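PfVFT1 (Plasmodium falciparum, PDB 5JKQ) is of unknown physiological function but probably binds a small solute in the cleft between its two lobes, as other Venus flytrap solute-binding proteins do. Local coordinates at residues E32-L36 with D105-I109; K76-A82 with I125-Y131; F136-N140 with L165-T169. The protein carries 3 engineered substitutions. All coordinates share one frame; numbering follows the deposited sequence.

How the contacts relate
The three contacts span residues 32 to 169. Contact 1 packs helix 32-39 on helix 102-118. Contact 2 pairs strands 77-83 and 126-132 of a three-stranded parallel sheet. The segments of these two contacts alternate along the chain, and helix 102-118 connects the two strands. Their centres are about 17 Å apart, and they touch where Met107 and Tyr108 meet Ile80, Ile127 and Tyr129. Helix 102-118 lies between helix 32-39 and the sheet, a layered arrangement that probably belongs to one lobe of the bi-lobed Venus flytrap architecture. Contact 3 follows, on helix 135-140. Its centre is about 17 Å from contact 2 and 26 Å from contact 1. Contacts 2 and 3 do not touch; their nearest atoms are about 6 Å apart.

Contact 1. Residues E32-L36 with D105-I109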
ATOM      1  N   GLU A  32       4.509 -15.391   9.734  1.00 14.96           N
ATOM      2  CA  GLU A  32       4.186 -15.784   8.362  1.00 21.11           C
ATOM      3  C   GLU A  32       4.328 -14.627   7.377  1.00 19.49           C
ATOM      4  O   GLU A  32       4.804 -14.816   6.256  1.00 13.93           O
ATOM      5  CB  GLU A  32       2.767 -16.348   8.278  1.00 23.89           C
ATOM      6  CG  GLU A  32       2.648 -17.798   8.719  1.00 27.61           C
ATOM      7  CD  GLU A  32       1.245 -18.351   8.550  1.00 27.44           C
ATOM      8  OE1 GLU A  32       0.543 -17.928   7.608  1.00 32.19           O
ATOM      9  OE2 GLU A  32       0.844 -19.210   9.363  1.00 37.12           O
ATOM     10  N   LEU A  33       3.915 -13.434   7.790  1.00 20.06           N
ATOM     11  CA  LEU A  33       3.913 -12.287   6.888  1.00 25.69           C
ATOM     12  C   LEU A  33       5.333 -11.851   6.545  1.00 19.79           C
ATOM     13  O   LEU A  33       5.627 -11.527   5.396  1.00 23.61           O
ATOM     14  CB  LEU A  33       3.134 -11.120   7.498  1.00 16.47           C
ATOM     15  CG  LEU A  33       3.032  -9.847   6.651  1.00 17.49           C
ATOM     16  CD1 LEU A  33       2.593 -10.146   5.224  1.00 19.29           C
ATOM     17  CD2 LEU A  33       2.066  -8.869   7.298  1.00 18.80           C
ATOM     18  N   ILE A  34       6.215 -11.853   7.539  1.00 21.57           N
ATOM     19  CA  ILE A  34       7.606 -11.468   7.322  1.00 24.75           C
ATOM     20  C   ILE A  34       8.356 -12.587   6.600  1.00 22.96           C
ATOM     21  O   ILE A  34       9.275 -12.328   5.824  1.00 23.62           O
ATOM     22  CB  ILE A  34       8.313 -11.127   8.651  1.00 26.36           C
ATOM     23  CG1 ILE A  34       7.512 -10.060   9.405  1.00 29.85           C
ATOM     24  CG2 ILE A  34       9.740 -10.639   8.386  1.00 34.80           C
ATOM     25  CD1 ILE A  34       8.070  -9.690  10.768  1.00 46.62           C
ATOM     26  N   ASP A  35       7.959 -13.830   6.853  1.00 19.33           N
ATOM     27  CA  ASP A  35       8.518 -14.968   6.132  1.00 23.45           C
ATOM     28  C   ASP A  35       8.201 -14.857   4.645  1.00 24.60           C
ATOM     29  O   ASP A  35       9.042 -15.152   3.796  1.00 19.44           O
ATOM     30  CB  ASP A  35       7.971 -16.283   6.691  1.00 25.81           C
ATOM     31  CG  ASP A  35       8.639 -16.689   7.991  1.00 25.40           C
ATOM     32  OD1 ASP A  35       9.382 -15.865   8.564  1.00 21.50           O
ATOM     33  OD2 ASP A  35       8.413 -17.831   8.442  1.00 20.54           O
ATOM     34  N   LEU A  36       6.980 -14.425   4.341  1.00 17.55           N
ATOM     35  CA  LEU A  36       6.534 -14.266   2.963  1.00 18.89           C
ATOM     36  C   LEU A  36       7.270 -13.121   2.272  1.00 16.68           C
ATOM     37  O   LEU A  36       7.526 -13.172   1.069  1.00 16.84           O
ATOM     38  CB  LEU A  36       5.027 -14.017   2.921  1.00 12.07           C
ATOM     39  CG  LEU A  36       4.426 -13.746   1.542  1.00 16.88           C
ATOM     40  CD1 LEU A  36       4.509 -14.988   0.668  1.00 12.59           C
ATOM     41  CD2 LEU A  36       2.990 -13.263   1.680  1.00 18.24           C
ATOM     42  N   ASP A 105      -0.112 -13.355  -2.710  1.00 19.31           N
ATOM     43  CA  ASP A 105       0.210 -14.268  -1.616  1.00 16.41           C
ATOM     44  C   ASP A 105      -0.153 -13.672  -0.260  1.00 13.82           C
ATOM     45  O   ASP A 105      -0.541 -14.400   0.652  1.00 19.87           O
ATOM     46  CB  ASP A 105       1.699 -14.633  -1.626  1.00 20.26           C
ATOM     47  CG  ASP A 105       2.023 -15.778  -2.570  1.00 17.48           C
ATOM     48  OD1 ASP A 105       1.095 -16.491  -3.008  1.00 16.73           O
ATOM     49  OD2 ASP A 105       3.221 -15.971  -2.863  1.00 21.44           O
ATOM     50  N   VAL A 106      -0.016 -12.355  -0.128  1.00 13.22           N
ATOM     51  CA  VAL A 106      -0.413 -11.663   1.097  1.00 14.27           C
ATOM     52  C   VAL A 106      -1.911 -11.827   1.335  1.00 18.93           C
ATOM     53  O   VAL A 106      -2.341 -12.133   2.447  1.00 16.96           O
ATOM     54  CB  VAL A 106      -0.057 -10.153   1.040  1.00 17.64           C
ATOM     55  CG1 VAL A 106      -0.749  -9.367   2.164  1.00 21.24           C
ATOM     56  CG2 VAL A 106       1.450  -9.961   1.109  1.00 13.99           C
HETATM   57  N   MSE A 107      -2.703 -11.624   0.287  1.00 10.01           N
HETATM   58  CA  MSE A 107      -4.153 -11.701   0.417  1.00 18.47           C
HETATM   59  C   MSE A 107      -4.589 -13.133   0.710  1.00 16.52           C
HETATM   60  O   MSE A 107      -5.568 -13.355   1.424  1.00 18.12           O
HETATM   61  CB  MSE A 107      -4.843 -11.187  -0.848  1.00 14.66           C
HETATM   62  CG  MSE A 107      -6.361 -11.116  -0.731  1.00 22.69           C
HETATM   63 SE   MSE A 107      -6.962  -9.859   0.638  1.00 28.75          SE
HETATM   64  CE  MSE A 107      -6.963  -8.244  -0.451  1.00 20.43           C
ATOM     65  N   TYR A 108      -3.858 -14.101   0.162  1.00 21.71           N
ATOM     66  CA  TYR A 108      -4.169 -15.510   0.382  1.00 26.19           C
ATOM     67  C   TYR A 108      -3.982 -15.901   1.845  1.00 18.32           C
ATOM     68  O   TYR A 108      -4.864 -16.516   2.442  1.00 14.59           O
ATOM     69  CB  TYR A 108      -3.295 -16.406  -0.505  1.00 13.84           C
ATOM     70  CG  TYR A 108      -3.555 -16.273  -1.991  1.00 21.41           C
ATOM     71  CD1 TYR A 108      -4.833 -16.030  -2.477  1.00 24.19           C
ATOM     72  CD2 TYR A 108      -2.520 -16.394  -2.906  1.00 26.94           C
ATOM     73  CE1 TYR A 108      -5.071 -15.909  -3.833  1.00 21.69           C
ATOM     74  CE2 TYR A 108      -2.748 -16.273  -4.264  1.00 22.58           C
ATOM     75  CZ  TYR A 108      -4.025 -16.031  -4.721  1.00 24.70           C
ATOM     76  OH  TYR A 108      -4.255 -15.912  -6.073  1.00 36.11           O
ATOM     77  N   ILE A 109      -2.838 -15.551   2.425  1.00 14.45           N
ATOM     78  CA  ILE A 109      -2.552 -15.956   3.797  1.00 18.40           C
ATOM     79  C   ILE A 109      -3.454 -15.217   4.790  1.00 15.73           C
ATOM     80  O   ILE A 109      -3.754 -15.738   5.864  1.00 18.45           O
ATOM     81  CB  ILE A 109      -1.070 -15.727   4.171  1.00 19.24           C
ATOM     82  CG1 ILE A 109      -0.680 -14.256   3.988  1.00 15.05           C
ATOM     83  CG2 ILE A 109      -0.180 -16.645   3.338  1.00 16.78           C
ATOM     84  CD1 ILE A 109       0.696 -13.916   4.515  1.00 20.15           C
TER
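Leu36 reaches across to three residues of the facing helix with its two methyl groups. Leu36 CD1 lies against the CB of Asp105, at 3.6 Å. Leu36 CD2 sits 3.7 Å from Val106 CG2 and also 3.7 Å from Ile109 CD1. The Leu36 side chain extends away from its own backbone N (chi1 176°), which sends both methyls toward the other helix. Ile109 answers with its longer branch: CG1 lies between the backbone N and the carbonyl carbon (chi1 58°), and CD1 ends beside Leu36. Leu33 adds a looser contact through CD1, 4.3 Å from Val106 CG2. Glu32 lies at the margin, with OE1 near Ile109 CB.

No hydrogen bond joins the two segments; aliphatic side chains carry most of the contact. The Asp105 carboxylate turns to another partner, and its OD2 is hydrogen-bonded to His40 NE2. Outside the pair, Leu27 of helix 14-29 touches Glu32, Leu33 and Ile109. The two short helical segments run nearly antiparallel, at 160°, with axes 10.7 Å apart. This is helix-on-helix packing on the outer side of the helix that connects two strands of the parallel sheet. Helix 102-118 lies between helix 32-39 and strand 126-132, which Met107 and Tyr108 reach.

Contact 2. Residues K76-A82 with I125-Y131. Engineered in segment 125-131: Ala128 (natural residue Thr).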
ATOM      1  N   LYS A  76     -18.920 -18.989   1.432  1.00 18.43           N
ATOM      2  CA  LYS A  76     -17.525 -19.408   1.555  1.00 16.03           C
ATOM      3  C   LYS A  76     -16.691 -18.804   0.425  1.00 14.51           C
ATOM      4  O   LYS A  76     -15.853 -19.479  -0.177  1.00 13.80           O
ATOM      5  CB  LYS A  76     -17.402 -20.938   1.552  1.00 13.40           C
ATOM      6  CG  LYS A  76     -17.784 -21.612   2.864  1.00 16.16           C
ATOM      7  CD  LYS A  76     -17.403 -23.092   2.844  1.00 17.86           C
ATOM      8  CE  LYS A  76     -17.539 -23.745   4.214  1.00 16.39           C
ATOM      9  NZ  LYS A  76     -18.956 -23.899   4.650  1.00 20.94           N
ATOM     10  N   GLU A  77     -16.938 -17.531   0.132  1.00 18.79           N
ATOM     11  CA  GLU A  77     -16.199 -16.836  -0.915  1.00 13.67           C
ATOM     12  C   GLU A  77     -16.147 -15.328  -0.689  1.00 17.40           C
ATOM     13  O   GLU A  77     -17.130 -14.716  -0.270  1.00 16.14           O
ATOM     14  CB  GLU A  77     -16.816 -17.126  -2.285  1.00 17.28           C
ATOM     15  CG  GLU A  77     -16.115 -16.409  -3.436  1.00 26.32           C
ATOM     16  CD  GLU A  77     -16.636 -16.827  -4.797  1.00 22.16           C
ATOM     17  OE1 GLU A  77     -16.310 -17.947  -5.244  1.00 26.25           O
ATOM     18  OE2 GLU A  77     -17.369 -16.033  -5.423  1.00 24.68           O
ATOM     19  N   VAL A  78     -14.986 -14.744  -0.975  1.00 23.49           N
ATOM     20  CA  VAL A  78     -14.810 -13.298  -0.948  1.00 18.62           C
ATOM     21  C   VAL A  78     -14.354 -12.822  -2.325  1.00 19.02           C
ATOM     22  O   VAL A  78     -13.531 -13.468  -2.975  1.00 21.69           O
ATOM     23  CB  VAL A  78     -13.788 -12.863   0.130  1.00 21.99           C
ATOM     24  CG1 VAL A  78     -12.441 -13.549  -0.083  1.00 22.21           C
ATOM     25  CG2 VAL A  78     -13.636 -11.342   0.148  1.00 20.63           C
ATOM     26  N   LYS A  79     -14.908 -11.695  -2.767  1.00 24.48           N
ATOM     27  CA  LYS A  79     -14.552 -11.103  -4.051  1.00 20.92           C
ATOM     28  C   LYS A  79     -13.610  -9.919  -3.854  1.00 24.27           C
ATOM     29  O   LYS A  79     -13.974  -8.930  -3.216  1.00 16.84           O
ATOM     30  CB  LYS A  79     -15.804 -10.649  -4.802  1.00 23.19           C
ATOM     31  CG  LYS A  79     -16.859 -11.728  -4.982  1.00 27.77           C
ATOM     32  CD  LYS A  79     -18.063 -11.176  -5.729  1.00 32.02           C
ATOM     33  CE  LYS A  79     -19.297 -12.041  -5.542  1.00 35.55           C
ATOM     34  NZ  LYS A  79     -20.544 -11.223  -5.589  1.00 33.78           N
ATOM     35  N   ILE A  80     -12.402 -10.029  -4.405  1.00 24.60           N
ATOM     36  CA  ILE A  80     -11.395  -8.979  -4.290  1.00 21.33           C
ATOM     37  C   ILE A  80     -11.213  -8.288  -5.636  1.00 24.26           C
ATOM     38  O   ILE A  80     -11.235  -8.931  -6.686  1.00 24.20           O
ATOM     39  CB  ILE A  80     -10.034  -9.539  -3.793  1.00 21.27           C
ATOM     40  CG1 ILE A  80     -10.108  -9.893  -2.306  1.00 27.80           C
ATOM     41  CG2 ILE A  80      -8.909  -8.521  -3.969  1.00 20.28           C
ATOM     42  CD1 ILE A  80     -10.827 -11.170  -1.998  1.00 27.46           C
ATOM     43  N   GLY A  81     -11.034  -6.971  -5.589  1.00 24.70           N
ATOM     44  CA  GLY A  81     -10.836  -6.174  -6.784  1.00 24.31           C
ATOM     45  C   GLY A  81      -9.397  -5.722  -6.938  1.00 25.71           C
ATOM     46  O   GLY A  81      -8.751  -5.326  -5.967  1.00 23.48           O
ATOM     47  N   ALA A  82      -8.896  -5.785  -8.168  1.00 25.12           N
ATOM     48  CA  ALA A  82      -7.557  -5.303  -8.483  1.00 24.93           C
ATOM     49  C   ALA A  82      -7.537  -4.703  -9.885  1.00 26.85           C
ATOM     50  O   ALA A  82      -8.403  -5.002 -10.703  1.00 19.79           O
ATOM     51  CB  ALA A  82      -6.548  -6.431  -8.369  1.00 24.16           C
ATOM     52  N   ILE A 125     -12.637 -20.637   2.840  1.00 18.21           N
ATOM     53  CA  ILE A 125     -13.149 -19.517   2.061  1.00 18.15           C
ATOM     54  C   ILE A 125     -12.337 -19.352   0.783  1.00 23.40           C
ATOM     55  O   ILE A 125     -11.111 -19.242   0.819  1.00 15.32           O
ATOM     56  CB  ILE A 125     -13.123 -18.209   2.875  1.00 12.67           C
ATOM     57  CG1 ILE A 125     -13.956 -18.374   4.149  1.00 12.24           C
ATOM     58  CG2 ILE A 125     -13.675 -17.049   2.054  1.00 12.68           C
ATOM     59  CD1 ILE A 125     -13.755 -17.275   5.165  1.00 16.22           C
ATOM     60  N   ASN A 126     -13.033 -19.346  -0.349  1.00 22.36           N
ATOM     61  CA  ASN A 126     -12.391 -19.182  -1.644  1.00 19.79           C
ATOM     62  C   ASN A 126     -12.146 -17.707  -1.948  1.00 23.58           C
ATOM     63  O   ASN A 126     -12.981 -16.857  -1.640  1.00 26.37           O
ATOM     64  CB  ASN A 126     -13.246 -19.818  -2.744  1.00 21.92           C
ATOM     65  CG  ASN A 126     -12.592 -19.742  -4.110  1.00 34.53           C
ATOM     66  OD1 ASN A 126     -11.693 -20.523  -4.427  1.00 37.86           O
ATOM     67  ND2 ASN A 126     -13.045 -18.802  -4.932  1.00 33.81           N
ATOM     68  N   ILE A 127     -10.989 -17.412  -2.533  1.00 23.78           N
ATOM     69  CA  ILE A 127     -10.664 -16.061  -2.977  1.00 22.22           C
ATOM     70  C   ILE A 127     -10.961 -15.933  -4.469  1.00 31.12           C
ATOM     71  O   ILE A 127     -10.357 -16.624  -5.292  1.00 24.38           O
ATOM     72  CB  ILE A 127      -9.181 -15.709  -2.704  1.00 23.54           C
ATOM     73  CG1 ILE A 127      -8.907 -15.679  -1.201  1.00 20.63           C
ATOM     74  CG2 ILE A 127      -8.814 -14.360  -3.298  1.00 25.06           C
ATOM     75  CD1 ILE A 127      -8.345 -16.972  -0.652  1.00 32.44           C
ATOM     76  N   ALA A 128     -11.899 -15.052  -4.804  1.00 23.03           N
ATOM     77  CA  ALA A 128     -12.257 -14.784  -6.193  1.00 21.64           C
ATOM     78  C   ALA A 128     -11.788 -13.394  -6.607  1.00 25.25           C
ATOM     79  O   ALA A 128     -12.346 -12.388  -6.173  1.00 29.06           O
ATOM     80  CB  ALA A 128     -13.759 -14.916  -6.388  1.00 22.18           C
ATOM     81  N   TYR A 129     -10.761 -13.342  -7.449  1.00 27.49           N
ATOM     82  CA  TYR A 129     -10.249 -12.072  -7.950  1.00 23.49           C
ATOM     83  C   TYR A 129     -11.027 -11.597  -9.173  1.00 22.65           C
ATOM     84  O   TYR A 129     -11.207 -12.345 -10.133  1.00 24.25           O
ATOM     85  CB  TYR A 129      -8.765 -12.193  -8.300  1.00 29.57           C
ATOM     86  CG  TYR A 129      -7.834 -11.744  -7.198  1.00 24.64           C
ATOM     87  CD1 TYR A 129      -7.566 -10.396  -7.000  1.00 23.58           C
ATOM     88  CD2 TYR A 129      -7.219 -12.665  -6.361  1.00 15.77           C
ATOM     89  CE1 TYR A 129      -6.715  -9.976  -6.000  1.00 18.21           C
ATOM     90  CE2 TYR A 129      -6.367 -12.255  -5.355  1.00 19.39           C
ATOM     91  CZ  TYR A 129      -6.118 -10.909  -5.179  1.00 21.11           C
ATOM     92  OH  TYR A 129      -5.270 -10.490  -4.181  1.00 23.60           O
ATOM     93  N   ASN A 130     -11.496 -10.351  -9.122  1.00 27.23           N
ATOM     94  CA  ASN A 130     -12.093  -9.689 -10.278  1.00 24.35           C
ATOM     95  C   ASN A 130     -11.277  -8.454 -10.642  1.00 27.31           C
ATOM     96  O   ASN A 130     -10.855  -7.704  -9.763  1.00 26.67           O
ATOM     97  CB  ASN A 130     -13.547  -9.299  -9.999  1.00 29.77           C
ATOM     98  CG  ASN A 130     -14.451 -10.504  -9.818  1.00 32.25           C
ATOM     99  OD1 ASN A 130     -14.003 -11.578  -9.418  1.00 43.41           O
ATOM    100  ND2 ASN A 130     -15.731 -10.331 -10.114  1.00 42.27           N
ATOM    101  N   TYR A 131     -11.056  -8.249 -11.936  1.00 31.06           N
ATOM    102  CA  TYR A 131     -10.214  -7.151 -12.399  1.00 29.31           C
ATOM    103  C   TYR A 131     -11.038  -6.026 -13.027  1.00 31.20           C
ATOM    104  O   TYR A 131     -11.989  -6.277 -13.768  1.00 39.74           O
ATOM    105  CB  TYR A 131      -9.178  -7.669 -13.400  1.00 28.09           C
ATOM    106  CG  TYR A 131      -8.267  -8.745 -12.853  1.00 29.96           C
ATOM    107  CD1 TYR A 131      -7.968  -8.808 -11.497  1.00 30.31           C
ATOM    108  CD2 TYR A 131      -7.697  -9.691 -13.693  1.00 29.30           C
ATOM    109  CE1 TYR A 131      -7.131  -9.787 -10.995  1.00 29.18           C
ATOM    110  CE2 TYR A 131      -6.862 -10.673 -13.200  1.00 32.27           C
ATOM    111  CZ  TYR A 131      -6.582 -10.715 -11.851  1.00 26.79           C
ATOM    112  OH  TYR A 131      -5.750 -11.693 -11.361  1.00 24.91           O
TER
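Strands 77-83 and 126-132 are neighbours in a three-stranded parallel sheet, joined through helix 102-118 as a beta-alpha-beta unit. Six backbone hydrogen bonds link the segments: Asn126 N to Lys76 O, Val78 N to Asn126 O, Ala128 N to Val78 O, Ile80 N to Ala128 O, Asn130 N to Ile80 O and Ala82 N to Asn130 O. Asn130 N to Ile80 O is short and straight, 2.8 Å and 177°. Ala82 N to Asn130 O is longer, at 3.2 Å.

Ile80 rests over one face of the Tyr129 ring. Ile80 CB makes a CH-pi contact 4.3 Å from the ring centroid. With CG1 anti to the carbonyl carbon (chi1 -73°), Ile80 CG2 comes to 3.3 Å from Tyr129 CE1. Ile80 CD1 meets Ile127 CG2 at 4.0 Å. Val78 CG1 lies loosely between Ile125 CG2 and Ile127 CG1. The Tyr129 hydroxyl is hydrogen-bonded to Asp148, and Met107 packs on both Ile80 and Tyr129.

Glu77 and Asn126 lie side by side on the other face, carboxylate and amide planes 49° apart. Asn126 ND2 gives Glu77 OE1 a weak bond of 3.4 Å. The carboxylate also nears the CB of Ala128, an engineered residue.

The backbone bonds therefore set the alignment of the strands. Val78, Ile80 and Ile127 pack against helix 102-118, whereas the one side-chain bond assigned on the other face, Asn126 to Glu77, is weak.

Contact 3. Residues F136-N140 with L165-T169; sequences FVALN and LPKLT
Leu165 and Leu168, at the two ends of a type I beta turn, push their methyl groups against helix 135-140. Apolar contacts make up most of the interface. Leu168 forks over the helix. Leu168 CD1 is 3.9 Å from Phe136 CB, and Leu168 CD2 is 3.7 Å from Leu139 CD2. In Leu168 the CG lies anti to the carbonyl carbon (chi1 -56°), which points CD1 to Phe136 and CD2 to Leu139 and Asn140 CB. Leu165 CD1 approaches the same Phe136 CB, again at 3.9 Å. The CB of Phe136 is thus touched by one methyl from each leucine.

Contacts of methyl groups with polar atoms come next. Leu165 CD1 lies 3.5 Å from Phe136 O, and Leu168 CD1 lies 3.6 Å from the same oxygen. Within the helix, Phe136 O accepts the backbone N of Asn140 at 3.1 Å, so the methyls pack around a carbonyl already used by a helical bond. The Asn140 amide extends toward the turn with its CG anti to the backbone N (chi1 -170°). Asn140 ND2 comes 3.5 Å from Leu165 CD2, and Asn140 OD1 is near Lys167 CB.

No hydrogen bond crosses between the segments. The Lys167 amine is hydrogen-bonded to Ala284 O, at the chain terminus. At the start of the helix Asn134 OD1 accepts the backbone N of Val137.

The Phe136 ring continues into an aromatic group, edge-to-face with Tyr279 and meeting Phe151. Strand 265-281 borders the contact: Tyr279 touches Leu139, and Lys281 touches Asn140 and Lys167. Strand 168-170 pairs antiparallel with that strand. The turn, leading into strand 168-170 at the mixed sheet, packs helix 135-140 against it.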
ATOM      1  N   PHE A 136     -12.334   1.229  -7.495  1.00 26.08           N
ATOM      2  CA  PHE A 136     -13.097   1.954  -6.484  1.00 29.56           C
ATOM      3  C   PHE A 136     -14.562   2.127  -6.890  1.00 31.94           C
ATOM      4  O   PHE A 136     -15.436   2.261  -6.032  1.00 28.95           O
ATOM      5  CB  PHE A 136     -12.458   3.320  -6.215  1.00 31.68           C
ATOM      6  CG  PHE A 136     -11.070   3.235  -5.641  1.00 34.28           C
ATOM      7  CD1 PHE A 136     -10.847   2.612  -4.424  1.00 27.30           C
ATOM      8  CD2 PHE A 136      -9.991   3.782  -6.315  1.00 34.79           C
ATOM      9  CE1 PHE A 136      -9.574   2.530  -3.893  1.00 27.64           C
ATOM     10  CE2 PHE A 136      -8.715   3.706  -5.786  1.00 28.99           C
ATOM     11  CZ  PHE A 136      -8.507   3.079  -4.575  1.00 29.39           C
ATOM     12  N   VAL A 137     -14.827   2.122  -8.193  1.00 29.10           N
ATOM     13  CA  VAL A 137     -16.196   2.175  -8.695  1.00 35.38           C
ATOM     14  C   VAL A 137     -16.882   0.840  -8.425  1.00 33.11           C
ATOM     15  O   VAL A 137     -18.009   0.798  -7.931  1.00 27.88           O
ATOM     16  CB  VAL A 137     -16.232   2.508 -10.211  1.00 36.31           C
ATOM     17  CG1 VAL A 137     -17.491   1.957 -10.889  1.00 30.30           C
ATOM     18  CG2 VAL A 137     -16.134   4.009 -10.418  1.00 34.25           C
ATOM     19  N   ALA A 138     -16.186  -0.247  -8.745  1.00 23.53           N
ATOM     20  CA  ALA A 138     -16.705  -1.589  -8.517  1.00 26.85           C
ATOM     21  C   ALA A 138     -16.972  -1.811  -7.034  1.00 30.65           C
ATOM     22  O   ALA A 138     -17.933  -2.486  -6.659  1.00 27.57           O
ATOM     23  CB  ALA A 138     -15.732  -2.629  -9.043  1.00 22.48           C
ATOM     24  N   LEU A 139     -16.121  -1.229  -6.196  1.00 26.78           N
ATOM     25  CA  LEU A 139     -16.263  -1.355  -4.753  1.00 28.17           C
ATOM     26  C   LEU A 139     -17.517  -0.634  -4.269  1.00 25.88           C
ATOM     27  O   LEU A 139     -18.297  -1.183  -3.490  1.00 34.09           O
ATOM     28  CB  LEU A 139     -15.028  -0.800  -4.043  1.00 28.31           C
ATOM     29  CG  LEU A 139     -15.000  -0.956  -2.521  1.00 25.36           C
ATOM     30  CD1 LEU A 139     -14.992  -2.425  -2.120  1.00 21.21           C
ATOM     31  CD2 LEU A 139     -13.794  -0.239  -1.941  1.00 29.30           C
ATOM     32  N   ASN A 140     -17.705   0.596  -4.736  1.00 27.76           N
ATOM     33  CA  ASN A 140     -18.873   1.387  -4.359  1.00 29.22           C
ATOM     34  C   ASN A 140     -20.156   0.824  -4.967  1.00 25.27           C
ATOM     35  O   ASN A 140     -21.254   1.161  -4.526  1.00 32.41           O
ATOM     36  CB  ASN A 140     -18.690   2.845  -4.790  1.00 30.48           C
ATOM     37  CG  ASN A 140     -19.750   3.766  -4.206  1.00 23.81           C
ATOM     38  OD1 ASN A 140     -20.114   3.651  -3.038  1.00 24.79           O
ATOM     39  ND2 ASN A 140     -20.252   4.682  -5.022  1.00 26.13           N
ATOM     40  N   LEU A 165     -15.728   9.518  -4.050  1.00 48.81           N
ATOM     41  CA  LEU A 165     -16.654   8.493  -3.570  1.00 31.50           C
ATOM     42  C   LEU A 165     -16.650   8.490  -2.040  1.00 40.66           C
ATOM     43  O   LEU A 165     -15.780   7.875  -1.423  1.00 41.23           O
ATOM     44  CB  LEU A 165     -16.257   7.118  -4.110  1.00 32.10           C
ATOM     45  CG  LEU A 165     -16.309   6.981  -5.632  1.00 35.65           C
ATOM     46  CD1 LEU A 165     -15.500   5.782  -6.086  1.00 35.43           C
ATOM     47  CD2 LEU A 165     -17.747   6.868  -6.108  1.00 34.67           C
ATOM     48  N   PRO A 166     -17.631   9.172  -1.420  1.00 38.64           N
ATOM     49  CA  PRO A 166     -17.550   9.493   0.010  1.00 44.86           C
ATOM     50  C   PRO A 166     -17.857   8.331   0.956  1.00 35.58           C
ATOM     51  O   PRO A 166     -17.641   8.468   2.160  1.00 31.46           O
ATOM     52  CB  PRO A 166     -18.606  10.588   0.164  1.00 37.87           C
ATOM     53  CG  PRO A 166     -19.650  10.212  -0.828  1.00 38.67           C
ATOM     54  CD  PRO A 166     -18.916   9.606  -1.999  1.00 33.48           C
ATOM     55  N   LYS A 167     -18.355   7.218   0.428  1.00 34.43           N
ATOM     56  CA  LYS A 167     -18.788   6.106   1.270  1.00 34.71           C
ATOM     57  C   LYS A 167     -17.693   5.060   1.472  1.00 34.26           C
ATOM     58  O   LYS A 167     -17.834   4.162   2.303  1.00 32.27           O
ATOM     59  CB  LYS A 167     -20.029   5.449   0.667  1.00 36.02           C
ATOM     60  CG  LYS A 167     -21.201   6.403   0.511  1.00 33.04           C
ATOM     61  CD  LYS A 167     -22.401   5.717  -0.113  1.00 42.52           C
ATOM     62  CE  LYS A 167     -23.601   6.647  -0.165  1.00 45.05           C
ATOM     63  NZ  LYS A 167     -24.636   6.168  -1.124  1.00 45.99           N
ATOM     64  N   LEU A 168     -16.603   5.180   0.720  1.00 35.41           N
ATOM     65  CA  LEU A 168     -15.500   4.231   0.824  1.00 31.47           C
ATOM     66  C   LEU A 168     -14.589   4.566   2.001  1.00 29.93           C
ATOM     67  O   LEU A 168     -14.287   5.735   2.246  1.00 31.57           O
ATOM     68  CB  LEU A 168     -14.691   4.208  -0.474  1.00 21.67           C
ATOM     69  CG  LEU A 168     -15.484   3.890  -1.745  1.00 34.09           C
ATOM     70  CD1 LEU A 168     -14.563   3.881  -2.953  1.00 29.37           C
ATOM     71  CD2 LEU A 168     -16.226   2.562  -1.624  1.00 28.88           C
ATOM     72  N   THR A 169     -14.166   3.533   2.727  1.00 27.08           N
ATOM     73  CA  THR A 169     -13.226   3.695   3.830  1.00 27.22           C
ATOM     74  C   THR A 169     -11.948   2.912   3.554  1.00 25.94           C
ATOM     75  O   THR A 169     -11.827   2.252   2.521  1.00 24.68           O
ATOM     76  CB  THR A 169     -13.828   3.235   5.174  1.00 30.90           C
ATOM     77  OG1 THR A 169     -12.955   3.618   6.244  1.00 34.64           O
ATOM     78  CG2 THR A 169     -14.040   1.720   5.206  1.00 30.04           C
TER